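PDB 4NOC: putative signal transduction protein with CBS domains from Kribbella flavida, which is of unknown function but carries a pair of CBS domains, modules that in relatives commonly bind adenosine-containing ligands, and so probably serves in signalling or regulation. Local coordinates for residues A100-V105 / L125-K130; E11-V16 / A137-R142; P46-P51 / K93-Q98; S20-A25 / A87-R92; H5-A10 / V105-T110. All coordinates share one frame; numbering follows the deposited sequence.

Contact 1 (A100-V105 / L125-K130)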
# COMPACT_ATOMS: atom_id res chain seq x y z
N ALA A 100 7.52 5.35 -9.62
CA ALA A 100 7.78 3.95 -9.32
C ALA A 100 7.57 3.11 -10.56
O ALA A 100 6.62 3.32 -11.31
CB ALA A 100 6.85 3.47 -8.21
N GLU A 101 8.49 2.19 -10.80
CA GLU A 101 8.30 1.16 -11.80
C GLU A 101 7.14 0.29 -11.35
O GLU A 101 6.90 0.15 -10.15
CB GLU A 101 9.55 0.29 -11.94
CG GLU A 101 10.70 0.93 -12.72
CD GLU A 101 10.48 0.88 -14.23
OE1 GLU A 101 11.29 1.48 -14.96
OE2 GLU A 101 9.50 0.25 -14.68
N LEU A 102 6.42 -0.28 -12.30
CA LEU A 102 5.33 -1.17 -11.98
C LEU A 102 5.67 -2.50 -12.58
O LEU A 102 5.59 -2.67 -13.79
CB LEU A 102 4.02 -0.63 -12.56
CG LEU A 102 2.81 -1.56 -12.56
CD1 LEU A 102 2.47 -2.01 -11.14
CD2 LEU A 102 1.61 -0.87 -13.22
N PRO A 103 6.09 -3.46 -11.74
CA PRO A 103 6.47 -4.73 -12.35
C PRO A 103 5.21 -5.38 -12.91
O PRO A 103 4.15 -5.26 -12.31
CB PRO A 103 7.01 -5.55 -11.17
CG PRO A 103 7.20 -4.54 -10.02
CD PRO A 103 6.17 -3.48 -10.27
N VAL A 104 5.35 -6.03 -14.05
CA VAL A 104 4.24 -6.65 -14.77
C VAL A 104 4.62 -8.10 -15.01
O VAL A 104 5.63 -8.37 -15.67
CB VAL A 104 4.08 -6.01 -16.17
CG1 VAL A 104 2.96 -6.71 -16.95
CG2 VAL A 104 3.84 -4.50 -16.07
N VAL A 105 3.82 -9.03 -14.48
CA VAL A 105 4.10 -10.46 -14.65
C VAL A 105 3.30 -11.03 -15.83
O VAL A 105 2.19 -10.58 -16.11
CB VAL A 105 3.81 -11.27 -13.34
CG1 VAL A 105 4.59 -10.68 -12.16
CG2 VAL A 105 2.32 -11.28 -13.01
N LEU A 125 2.28 -4.25 -5.31
CA LEU A 125 1.49 -5.00 -6.30
C LEU A 125 2.24 -5.20 -7.62
O LEU A 125 3.25 -4.54 -7.88
CB LEU A 125 0.10 -4.35 -6.54
CG LEU A 125 -0.08 -3.01 -7.27
CD1 LEU A 125 0.94 -1.99 -6.84
CD2 LEU A 125 -0.02 -3.16 -8.77
N VAL A 126 1.75 -6.13 -8.44
CA VAL A 126 2.23 -6.27 -9.81
C VAL A 126 1.01 -6.28 -10.72
O VAL A 126 -0.07 -6.75 -10.31
CB VAL A 126 3.05 -7.58 -10.04
CG1 VAL A 126 4.33 -7.57 -9.22
CG2 VAL A 126 2.20 -8.83 -9.70
N ALA A 127 1.16 -5.74 -11.93
CA ALA A 127 0.10 -5.83 -12.92
C ALA A 127 0.23 -7.17 -13.59
O ALA A 127 1.32 -7.77 -13.60
CB ALA A 127 0.18 -4.69 -13.94
N VAL A 128 -0.88 -7.66 -14.14
CA VAL A 128 -0.84 -8.86 -14.94
C VAL A 128 -1.23 -8.51 -16.37
O VAL A 128 -2.23 -7.80 -16.61
CB VAL A 128 -1.74 -9.96 -14.36
CG1 VAL A 128 -1.50 -11.28 -15.07
CG2 VAL A 128 -1.44 -10.14 -12.88
N VAL A 129 -0.43 -8.96 -17.32
CA VAL A 129 -0.69 -8.65 -18.72
C VAL A 129 -0.89 -9.94 -19.53
O VAL A 129 -0.27 -10.97 -19.23
CB VAL A 129 0.40 -7.72 -19.31
CG1 VAL A 129 0.59 -7.92 -20.82
CG2 VAL A 129 0.05 -6.26 -19.01
N LYS A 130 -1.80 -9.89 -20.49
CA LYS A 130 -2.00 -10.98 -21.44
C LYS A 130 -2.19 -10.40 -22.84
O LYS A 130 -3.08 -9.57 -23.06
CB LYS A 130 -3.21 -11.85 -21.04
CG LYS A 130 -3.59 -12.94 -22.06
CD LYS A 130 -4.68 -13.87 -21.48
CE LYS A 130 -5.05 -15.00 -22.44
NZ LYS A 130 -5.81 -16.10 -21.74
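V105 and V126 meet at the heart of the parallel pairing between strands 104-106 and 125-130, the outer and central strands of the second CBS domain's three-stranded sheet. Helix 111-121 connects the two strands, which makes this a beta-alpha-beta unit. The side that faces this helix is tightly packed. With CG1 anti to the carbonyl carbon (chi1 -55°), V105 lays that methyl at about a right angle against V126, 3.9 Å from its CG2, while V105 CG2 reaches V128 CG2. I117 and M118 of the helix close over V105 and V126, and near the start of the pairing P103 CB sits on V126 CG1.

The other face has a buried end and a looser one. At the buried end, against strand 46-51, the side chain of L102 crosses that of L125 with CD1 3.6 Å from L125 CD2, and A127 CB meets L102 CD2 and V104 CG2. At the solvent end V104 leans its CG1 on V129 CG2 at 3.6 Å, both residues being partly exposed.

The backbone ladder begins with A127 N to P103 O (3.1 Å), in the carbonyl plane, and continues with V105 N to A127 O (2.9 Å). It then slackens, since V129 N to V105 O is a weak bond of 3.3 Å. At the end of the strand K130 runs out extended to a salt bridge with E7. An alanine at V105 is likely to open a gap beside V126 and V128 under the helix. The chemistry is thus a division of labour: peptide groups fix the register, and branched aliphatic side chains seal the sheet against its helix.

Contact 2 (E11-V16 / A137-R142). With SO4 (sulfate ion), chain G.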
# COMPACT_ATOMS: atom_id res chain seq x y z
N GLU A 11 -6.74 -9.74 -9.79
CA GLU A 11 -8.06 -9.19 -9.55
C GLU A 11 -8.21 -7.89 -10.33
O GLU A 11 -7.21 -7.25 -10.69
CB GLU A 11 -8.26 -8.95 -8.06
CG GLU A 11 -8.31 -10.24 -7.29
CD GLU A 11 -8.26 -10.03 -5.81
OE1 GLU A 11 -7.45 -9.20 -5.38
OE2 GLU A 11 -9.05 -10.69 -5.09
N GLN A 12 -9.45 -7.51 -10.61
CA GLN A 12 -9.74 -6.29 -11.34
C GLN A 12 -9.26 -5.11 -10.53
O GLN A 12 -9.47 -5.09 -9.32
CB GLN A 12 -11.24 -6.16 -11.57
CG GLN A 12 -11.79 -7.15 -12.58
CD GLN A 12 -11.80 -6.59 -13.99
OE1 GLN A 12 -10.81 -6.03 -14.45
NE2 GLN A 12 -12.94 -6.71 -14.66
N PHE A 13 -8.61 -4.14 -11.18
CA PHE A 13 -8.03 -3.00 -10.49
C PHE A 13 -8.25 -1.78 -11.38
O PHE A 13 -8.01 -1.84 -12.58
CB PHE A 13 -6.52 -3.25 -10.34
CG PHE A 13 -5.94 -2.81 -9.02
CD1 PHE A 13 -5.92 -3.67 -7.94
CD2 PHE A 13 -5.37 -1.55 -8.88
CE1 PHE A 13 -5.36 -3.28 -6.73
CE2 PHE A 13 -4.81 -1.14 -7.67
CZ PHE A 13 -4.80 -2.01 -6.59
N PRO A 14 -8.73 -0.66 -10.81
CA PRO A 14 -8.99 0.46 -11.73
C PRO A 14 -7.73 1.09 -12.30
O PRO A 14 -6.67 1.21 -11.66
CB PRO A 14 -9.78 1.45 -10.88
CG PRO A 14 -9.58 1.03 -9.49
CD PRO A 14 -9.24 -0.41 -9.45
N VAL A 15 -7.88 1.50 -13.55
CA VAL A 15 -6.79 1.98 -14.38
C VAL A 15 -7.17 3.38 -14.85
O VAL A 15 -8.36 3.65 -15.08
CB VAL A 15 -6.64 1.01 -15.59
CG1 VAL A 15 -5.92 1.65 -16.73
CG2 VAL A 15 -5.95 -0.28 -15.15
N VAL A 16 -6.19 4.28 -14.93
CA VAL A 16 -6.43 5.59 -15.54
C VAL A 16 -5.31 5.96 -16.51
O VAL A 16 -4.16 5.50 -16.34
CB VAL A 16 -6.54 6.74 -14.50
CG1 VAL A 16 -7.79 6.60 -13.63
CG2 VAL A 16 -5.26 6.82 -13.65
N ALA A 137 -4.55 -7.02 -11.46
CA ALA A 137 -3.36 -6.86 -10.63
C ALA A 137 -3.33 -7.89 -9.50
O ALA A 137 -4.35 -8.50 -9.18
CB ALA A 137 -3.28 -5.46 -10.06
N ILE A 138 -2.14 -8.09 -8.93
CA ILE A 138 -1.96 -8.97 -7.78
C ILE A 138 -1.24 -8.18 -6.70
O ILE A 138 -0.06 -7.84 -6.85
CB ILE A 138 -1.11 -10.19 -8.14
CG1 ILE A 138 -1.71 -10.96 -9.30
CG2 ILE A 138 -0.96 -11.13 -6.93
CD1 ILE A 138 -0.77 -11.97 -9.89
N THR A 139 -1.95 -7.87 -5.61
CA THR A 139 -1.33 -7.14 -4.51
C THR A 139 -0.57 -8.11 -3.62
O THR A 139 -0.76 -9.32 -3.70
CB THR A 139 -2.37 -6.48 -3.63
OG1 THR A 139 -3.20 -7.51 -3.07
CG2 THR A 139 -3.22 -5.51 -4.44
N ALA A 140 0.28 -7.56 -2.76
CA ALA A 140 0.99 -8.34 -1.77
C ALA A 140 -0.00 -9.15 -0.91
O ALA A 140 0.22 -10.33 -0.67
CB ALA A 140 1.88 -7.42 -0.89
N SER A 141 -1.11 -8.54 -0.47
CA SER A 141 -2.04 -9.27 0.40
C SER A 141 -2.80 -10.36 -0.37
O SER A 141 -3.16 -11.40 0.18
CB SER A 141 -3.00 -8.33 1.16
OG SER A 141 -3.99 -7.76 0.32
N ARG A 142 -3.00 -10.14 -1.66
CA ARG A 142 -3.66 -11.13 -2.49
C ARG A 142 -2.75 -12.36 -2.60
O ARG A 142 -3.22 -13.51 -2.50
CB ARG A 142 -4.02 -10.54 -3.86
CG ARG A 142 -4.40 -11.57 -4.94
CD ARG A 142 -5.66 -12.38 -4.59
NE ARG A 142 -6.18 -13.14 -5.73
CZ ARG A 142 -7.15 -14.05 -5.64
NH1 ARG A 142 -7.71 -14.34 -4.46
NH2 ARG A 142 -7.57 -14.69 -6.72
S SO4 G . -7.97 -4.31 -14.91
O1 SO4 G . -8.24 -4.93 -13.62
O2 SO4 G . -8.10 -5.30 -15.98
O3 SO4 G . -8.93 -3.23 -15.14
O4 SO4 G . -6.61 -3.79 -14.86
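E11 and A137 form a single antiparallel hydrogen-bonded pair, E11 N giving to A137 O and A137 N to E11 O, both at 2.8 Å. The N-terminal chain entering the first CBS sheet is thereby held by edge strand 133-139 of the second, so the bridge links the two domains.

Past the bridge, F13 brings its ring obliquely to two small groups, with CD1 3.8 Å from A137 CB and CE1 equally far from T139 CG2; F13 N gives to O1 of a sulfate, probably from the crystallisation liquor. T139 caps helix 140-147, its OG1 accepting from R142 N at 3.0 Å. R142 has CG anti to the backbone N (chi1 165°) and bends at chi2 (63°), which lays its guanidinium flat against the E11 carboxylate, the planes only 4° apart. E11 OE2 and R142 NE are 3.8 Å from each other, a long salt bridge in which no N-H points at the oxygen. A leucine in place of R142 would probably leave the E11 carboxylate without its stacked cation and M9 O without its donor. Because the groups meet face to face, the stack probably acts through charge alone, consistent with R142 NE giving to M9 O and E11 OE1 pairing with R33 of the second subunit.

Contact 3 (P46-P51 / K93-Q98). With SO4 (sulfate ion), chain F.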
# COMPACT_ATOMS: atom_id res chain seq x y z
N PRO A 46 1.07 -0.52 -19.22
CA PRO A 46 1.38 -0.24 -17.82
C PRO A 46 2.52 0.76 -17.77
O PRO A 46 3.45 0.69 -18.58
CB PRO A 46 1.84 -1.60 -17.28
CG PRO A 46 2.07 -2.47 -18.52
CD PRO A 46 1.09 -1.97 -19.51
N HIS A 47 2.43 1.70 -16.83
CA HIS A 47 3.39 2.80 -16.78
C HIS A 47 3.84 2.93 -15.33
O HIS A 47 5.03 2.81 -15.01
CB HIS A 47 2.71 4.07 -17.34
CG HIS A 47 3.56 5.30 -17.31
ND1 HIS A 47 3.62 6.15 -16.22
CD2 HIS A 47 4.34 5.87 -18.26
CE1 HIS A 47 4.42 7.16 -16.49
NE2 HIS A 47 4.88 7.02 -17.72
N SER A 48 2.87 3.10 -14.44
CA SER A 48 3.18 3.39 -13.06
C SER A 48 1.97 3.13 -12.17
O SER A 48 0.88 2.81 -12.66
CB SER A 48 3.60 4.85 -12.94
OG SER A 48 4.47 5.04 -11.85
N VAL A 49 2.16 3.26 -10.87
CA VAL A 49 1.06 3.22 -9.92
C VAL A 49 0.95 4.63 -9.36
O VAL A 49 1.98 5.28 -9.15
CB VAL A 49 1.35 2.26 -8.75
CG1 VAL A 49 0.20 2.26 -7.74
CG2 VAL A 49 1.58 0.87 -9.28
N LEU A 50 -0.28 5.11 -9.14
CA LEU A 50 -0.51 6.38 -8.46
C LEU A 50 -1.11 6.11 -7.08
O LEU A 50 -2.32 5.89 -6.95
CB LEU A 50 -1.44 7.29 -9.27
CG LEU A 50 -1.89 8.58 -8.55
CD1 LEU A 50 -0.69 9.43 -8.16
CD2 LEU A 50 -2.88 9.40 -9.38
N PRO A 51 -0.26 6.10 -6.05
CA PRO A 51 -0.77 5.89 -4.68
C PRO A 51 -1.54 7.11 -4.17
O PRO A 51 -1.16 8.24 -4.50
CB PRO A 51 0.49 5.65 -3.85
CG PRO A 51 1.62 6.24 -4.66
CD PRO A 51 1.21 6.22 -6.11
N LYS A 93 0.97 14.76 -14.12
CA LYS A 93 1.54 15.78 -13.24
C LYS A 93 1.45 15.40 -11.76
O LYS A 93 2.20 15.91 -10.93
CB LYS A 93 0.86 17.14 -13.48
CG LYS A 93 1.55 18.03 -14.49
N LEU A 94 0.52 14.51 -11.44
CA LEU A 94 0.37 14.01 -10.07
C LEU A 94 1.51 13.06 -9.69
O LEU A 94 1.83 12.90 -8.52
CB LEU A 94 -0.97 13.28 -9.91
CG LEU A 94 -2.24 14.09 -10.12
CD1 LEU A 94 -3.46 13.21 -9.95
CD2 LEU A 94 -2.27 15.21 -9.12
N LEU A 95 2.11 12.42 -10.69
CA LEU A 95 3.14 11.43 -10.41
C LEU A 95 4.39 12.11 -9.84
O LEU A 95 4.59 13.30 -10.04
CB LEU A 95 3.48 10.63 -11.66
CG LEU A 95 2.39 9.71 -12.21
CD1 LEU A 95 2.87 9.05 -13.51
CD2 LEU A 95 2.00 8.64 -11.18
N PRO A 96 5.21 11.35 -9.09
CA PRO A 96 6.48 11.91 -8.60
C PRO A 96 7.45 12.07 -9.76
O PRO A 96 7.22 11.47 -10.82
CB PRO A 96 6.98 10.84 -7.63
CG PRO A 96 6.33 9.53 -8.11
CD PRO A 96 4.98 9.96 -8.64
N SER A 97 8.52 12.85 -9.57
CA SER A 97 9.50 13.11 -10.62
C SER A 97 10.17 11.82 -11.11
O SER A 97 10.46 11.69 -12.30
CB SER A 97 10.56 14.12 -10.16
N GLN A 98 10.42 10.89 -10.20
CA GLN A 98 10.89 9.56 -10.57
C GLN A 98 9.85 8.48 -10.22
O GLN A 98 9.94 7.83 -9.18
CB GLN A 98 12.23 9.25 -9.88
S SO4 F . 8.94 13.92 -6.06
O1 SO4 F . 9.40 12.55 -5.81
O2 SO4 F . 8.87 14.16 -7.50
O3 SO4 F . 7.61 14.12 -5.48
O4 SO4 F . 9.88 14.84 -5.45
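L95 packs against strand 46-51 in an apolar contact that joins the edge of the first CBS domain's sheet to the chain that runs from helix 91-94 toward strand 104-106. The touching is done by three leucines and the rim of one histidine, with a buried patch of modest size.

L95 is the centre of it. Its two methyls straddle the strand's flank: CD1 comes to the edge of the H47 ring, near the ring plane, 3.9 Å from CE1, while CD2 lies 3.9 Å from V49 O and 4.1 Å from L50 CD1. H47 offers that edge because its CG stands anti to the backbone N (chi1 178°), which carries the ring out from the strand to cross L95 obliquely. L50 divides its two methyls between neighbours in much the same way, CD1 going to L95 and CD2 to L94 CD1, the latter at 3.9 Å. S48 lies beneath L95 CD1 with its CB, while its hydroxyl is taken up by A100 O.

H47 and S48 both face V39 across the sheet, a classic beta bulge, consistent with both residues reaching L95 CD1. Past the leucines the chain moves off the strand, and S97 N meets a sulfate ion that probably came from the crystallisation liquor.

Around this patch, L18 covers H47 and L95 from the loop after strand 15-17, and helix 52-59 packs on the other end, V55 against L50 and F58 against L94. The end of helix 91-94 thus touches both strand 46-51 and helix 52-59, with Q54 of that helix bonded to L94 O.

Contact 4 (S20-A25 / A87-R92)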
# COMPACT_ATOMS: atom_id res chain seq x y z
N SER A 20 -5.23 11.57 -18.59
CA SER A 20 -6.58 11.79 -18.09
C SER A 20 -6.64 12.79 -16.92
O SER A 20 -5.62 13.13 -16.31
CB SER A 20 -7.26 10.45 -17.74
OG SER A 20 -6.65 9.87 -16.61
N ASP A 21 -7.84 13.27 -16.64
CA ASP A 21 -8.06 14.36 -15.70
C ASP A 21 -7.65 14.02 -14.25
O ASP A 21 -8.07 13.01 -13.70
CB ASP A 21 -9.52 14.78 -15.77
CG ASP A 21 -9.87 15.85 -14.75
OD1 ASP A 21 -9.57 17.04 -15.01
OD2 ASP A 21 -10.45 15.50 -13.70
N ALA A 22 -6.84 14.87 -13.65
CA ALA A 22 -6.39 14.66 -12.26
C ALA A 22 -7.56 14.58 -11.27
O ALA A 22 -7.59 13.66 -10.44
CB ALA A 22 -5.41 15.76 -11.83
N ARG A 23 -8.49 15.53 -11.35
CA ARG A 23 -9.62 15.56 -10.43
C ARG A 23 -10.37 14.24 -10.45
O ARG A 23 -10.61 13.63 -9.41
CB ARG A 23 -10.57 16.71 -10.77
CG ARG A 23 -11.89 16.71 -10.00
CD ARG A 23 -11.69 17.07 -8.53
NE ARG A 23 -12.95 17.04 -7.77
CZ ARG A 23 -13.11 17.59 -6.57
N GLU A 24 -10.69 13.76 -11.65
CA GLU A 24 -11.39 12.50 -11.82
C GLU A 24 -10.68 11.32 -11.15
O GLU A 24 -11.32 10.48 -10.51
CB GLU A 24 -11.64 12.21 -13.31
CG GLU A 24 -12.49 10.98 -13.50
CD GLU A 24 -13.04 10.81 -14.91
OE1 GLU A 24 -12.88 11.71 -15.77
OE2 GLU A 24 -13.66 9.76 -15.14
N ALA A 25 -9.36 11.26 -11.30
CA ALA A 25 -8.57 10.21 -10.67
C ALA A 25 -8.68 10.30 -9.14
O ALA A 25 -8.81 9.27 -8.45
CB ALA A 25 -7.12 10.30 -11.10
N ALA A 87 -7.39 21.76 -11.48
CA ALA A 87 -7.93 22.22 -12.76
C ALA A 87 -6.86 22.24 -13.85
O ALA A 87 -5.78 22.80 -13.67
CB ALA A 87 -8.54 23.60 -12.61
N GLY A 88 -7.17 21.61 -14.98
CA GLY A 88 -6.25 21.58 -16.11
C GLY A 88 -5.10 20.62 -15.90
O GLY A 88 -4.20 20.52 -16.75
N VAL A 89 -5.12 19.90 -14.79
CA VAL A 89 -4.01 19.04 -14.40
C VAL A 89 -4.33 17.59 -14.76
O VAL A 89 -5.47 17.15 -14.61
CB VAL A 89 -3.73 19.18 -12.88
CG1 VAL A 89 -2.69 18.18 -12.40
CG2 VAL A 89 -3.33 20.61 -12.54
N THR A 90 -3.31 16.85 -15.21
CA THR A 90 -3.48 15.46 -15.60
C THR A 90 -2.76 14.55 -14.64
O THR A 90 -1.91 15.00 -13.87
CB THR A 90 -2.91 15.21 -17.00
OG1 THR A 90 -1.49 15.33 -16.95
CG2 THR A 90 -3.46 16.24 -17.97
N VAL A 91 -3.11 13.27 -14.70
CA VAL A 91 -2.51 12.24 -13.88
C VAL A 91 -1.01 12.28 -13.96
O VAL A 91 -0.32 12.09 -12.96
CB VAL A 91 -3.02 10.86 -14.28
CG1 VAL A 91 -2.23 9.79 -13.58
CG2 VAL A 91 -4.52 10.73 -13.93
N ARG A 92 -0.50 12.58 -15.15
CA ARG A 92 0.93 12.66 -15.38
C ARG A 92 1.61 13.62 -14.39
O ARG A 92 2.70 13.34 -13.90
CB ARG A 92 1.20 13.11 -16.82
CG ARG A 92 2.68 13.24 -17.15
CD ARG A 92 2.90 13.96 -18.48
NE ARG A 92 2.10 13.38 -19.55
CZ ARG A 92 2.52 12.40 -20.35
NH1 ARG A 92 1.72 11.93 -21.30
NH2 ARG A 92 3.74 11.89 -20.20
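S20 and A22 hold V91 and V89 through two backbone bonds at the start of helix 22-31, where the segment entering helix 91-94 runs past the N-cap of helix 22-31 in the first CBS domain, with D21 as the N-cap residue. V91 N gives to S20 O at 3.0 Å and meets it almost end-on. A22 N gives to V89 O at 2.8 Å, from a position tilted 26° out of the carbonyl plane. The two bonds bridge D21 and T90 as a single beta-type link, and the CA-H of T90 adds a contact to S20 O, whose oxygen is thus approached by two neighbouring groups.

The capping bond is internal to the first segment. With CG anti to its own N (chi1 176°), D21 swings its carboxylate back over the first turn, where OD2 accepts from E24 N at 2.7 Å. A negative charge at this helix end would be expected to suit the helix dipole.

The apolar contacts flank the bonds. A22 CB rests on V89 CG1 at 3.7 Å. One turn further on, A25 CB touches V91 CG2 at 3.9 Å, and the small alanine side chains probably allow the close approach of the valines. Behind them strand 36-40 contributes L37 beneath A25 and V39 beneath V91.

Polar groups at the margin look outward from the pair: S20 OG is bonded to G17 O, and R92 makes a salt bridge with D19 while its backbone bonds to L18. Even so, the S20 hydroxyl also brushes the valine, with OG 3.5 Å from V91 CG2.

Contact 5 (H5-A10 / V105-T110). With SO4 (sulfate ion), chain E.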
# COMPACT_ATOMS: atom_id res chain seq x y z
N HIS A 5 -2.34 -19.73 -12.41
CA HIS A 5 -1.37 -18.83 -13.01
C HIS A 5 -1.69 -17.38 -12.70
O HIS A 5 -2.71 -17.09 -12.09
CB HIS A 5 -1.28 -19.07 -14.52
CG HIS A 5 -0.66 -20.38 -14.87
ND1 HIS A 5 -0.97 -21.06 -16.03
CD2 HIS A 5 0.26 -21.14 -14.23
CE1 HIS A 5 -0.27 -22.18 -16.08
NE2 HIS A 5 0.48 -22.26 -15.00
N GLY A 6 -0.80 -16.47 -13.10
CA GLY A 6 -0.99 -15.04 -12.86
C GLY A 6 -2.38 -14.57 -13.28
O GLY A 6 -3.00 -13.75 -12.60
N GLU A 7 -2.87 -15.11 -14.39
CA GLU A 7 -4.20 -14.79 -14.89
C GLU A 7 -5.31 -15.06 -13.87
O GLU A 7 -6.16 -14.21 -13.63
CB GLU A 7 -4.48 -15.58 -16.17
CG GLU A 7 -5.84 -15.30 -16.78
CD GLU A 7 -5.99 -15.89 -18.17
OE1 GLU A 7 -5.17 -16.76 -18.54
OE2 GLU A 7 -6.92 -15.49 -18.89
N GLN A 8 -5.29 -16.24 -13.26
CA GLN A 8 -6.29 -16.57 -12.26
C GLN A 8 -6.05 -15.84 -10.94
O GLN A 8 -7.00 -15.56 -10.22
CB GLN A 8 -6.31 -18.07 -12.01
CG GLN A 8 -6.80 -18.90 -13.19
CD GLN A 8 -5.80 -18.94 -14.34
OE1 GLN A 8 -4.58 -18.88 -14.12
NE2 GLN A 8 -6.30 -19.03 -15.56
N MSE A 9 -4.79 -15.53 -10.63
CA MSE A 9 -4.46 -14.81 -9.39
C MSE A 9 -4.93 -13.36 -9.40
O MSE A 9 -5.32 -12.81 -8.37
CB MSE A 9 -2.94 -14.84 -9.13
CG MSE A 9 -2.36 -16.24 -8.94
SE MSE A 9 -0.42 -16.17 -8.99
CE MSE A 9 -0.13 -15.20 -7.34
N ALA A 10 -4.90 -12.74 -10.58
CA ALA A 10 -5.15 -11.31 -10.68
C ALA A 10 -6.57 -10.95 -10.31
O ALA A 10 -7.49 -11.75 -10.49
CB ALA A 10 -4.86 -10.83 -12.09
N VAL A 105 3.82 -9.03 -14.48
CA VAL A 105 4.10 -10.46 -14.65
C VAL A 105 3.30 -11.03 -15.83
O VAL A 105 2.19 -10.58 -16.11
CB VAL A 105 3.81 -11.27 -13.34
CG1 VAL A 105 4.59 -10.68 -12.16
CG2 VAL A 105 2.32 -11.28 -13.01
N LYS A 106 3.88 -12.00 -16.53
CA LYS A 106 3.18 -12.66 -17.62
C LYS A 106 2.00 -13.46 -17.07
O LYS A 106 2.12 -14.07 -16.00
CB LYS A 106 4.12 -13.61 -18.37
CG LYS A 106 5.23 -12.88 -19.10
CD LYS A 106 6.22 -13.83 -19.78
CE LYS A 106 7.41 -13.03 -20.29
NZ LYS A 106 8.28 -13.81 -21.21
N HIS A 107 0.90 -13.47 -17.81
CA HIS A 107 -0.32 -14.13 -17.37
C HIS A 107 -0.11 -15.61 -17.07
O HIS A 107 -0.77 -16.15 -16.19
CB HIS A 107 -1.43 -13.97 -18.41
CG HIS A 107 -1.25 -14.84 -19.61
ND1 HIS A 107 -0.37 -14.52 -20.63
CD2 HIS A 107 -1.83 -16.01 -19.97
CE1 HIS A 107 -0.40 -15.47 -21.55
NE2 HIS A 107 -1.27 -16.39 -21.17
N ASP A 108 0.80 -16.28 -17.78
CA ASP A 108 1.01 -17.70 -17.49
C ASP A 108 2.10 -18.01 -16.46
O ASP A 108 2.47 -19.17 -16.29
CB ASP A 108 1.21 -18.54 -18.74
CG ASP A 108 2.20 -17.94 -19.70
OD1 ASP A 108 2.92 -17.00 -19.30
OD2 ASP A 108 2.26 -18.41 -20.85
N ASP A 109 2.60 -16.98 -15.77
CA ASP A 109 3.50 -17.22 -14.65
C ASP A 109 2.82 -18.10 -13.59
O ASP A 109 1.62 -17.97 -13.35
CB ASP A 109 3.87 -15.91 -13.97
CG ASP A 109 4.98 -15.18 -14.67
OD1 ASP A 109 5.51 -15.70 -15.68
OD2 ASP A 109 5.35 -14.09 -14.18
N THR A 110 3.60 -18.94 -12.91
CA THR A 110 3.08 -19.75 -11.81
C THR A 110 3.02 -18.94 -10.54
O THR A 110 3.59 -17.85 -10.45
CB THR A 110 3.94 -20.98 -11.54
OG1 THR A 110 5.24 -20.54 -11.12
CG2 THR A 110 4.06 -21.86 -12.82
S SO4 E . 2.08 -12.55 -22.11
O1 SO4 E . 3.49 -12.89 -22.18
O2 SO4 E . 1.38 -13.14 -23.25
O3 SO4 E . 1.52 -13.03 -20.84
O4 SO4 E . 1.94 -11.10 -22.18
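H5 turns its CG anti to the carbonyl carbon (chi1 -69°), which sets the imidazole over the D108 carbonyl, while H107 takes chi1 75° and lies alongside E7, pointing the same way. The motif is a helix start docked on a type I beta turn: residues 106-109 turn at the end of strand 104-106, and helix 6-9 opens against their carbonyls.

Two backbone donors of the first helical turn are used. G6 N gives to D109 O at 2.9 Å, in the carbonyl plane, and E7 N gives to H107 O at 3.0 Å on a lone pair. At G6 the approach is close, and a CB there would point toward the turn and come close to K106 O and H107 O. The H5 ring has D108 O 3.6 Å above its plane and over its centre, and the CA-H of H5 contacts D109 O. At the helix start, H5 N is bonded to the side chain of Q8.

E7 brings OE1 to the rim of the H107 ring, 3.7 Å from CD2, with carboxylate and ring planes nearly perpendicular. Its OE2 belongs to K130, which links this corner to strand 125-130. M9, a selenomethionine, anchors the helix underneath against V114 and L143. H107 also meets a sulfate, probably from the crystallisation liquor: its backbone N gives to sulfate O3 at 3.1 Å, whereas ND1 lies implausibly close to the same oxygen, so that bond is doubtful.

Overall arrangement
The contacts are spread along a two-domain chain; contacts 4 and 5 are the farthest apart, about 31 Å between centres, on opposite sides of the chain's centre. Contacts 1, 2 and 5 cluster round the sheet of strands 104-106, 125-130 and 133-139: contacts 1 and 5 share V105, and contact 2 lies about 9 Å from contact 1, centre to centre. Contacts 3 and 4 both use helix 91-94, with centres about 12 Å apart. In sequence, contact 1 is nested within the loop closed by contact 2, whereas contacts 2 and 5 cross, as do 3 and 4. N-terminal residues thus pack on the second CBS domain and residues 87-98 on the first, interlocking the pair.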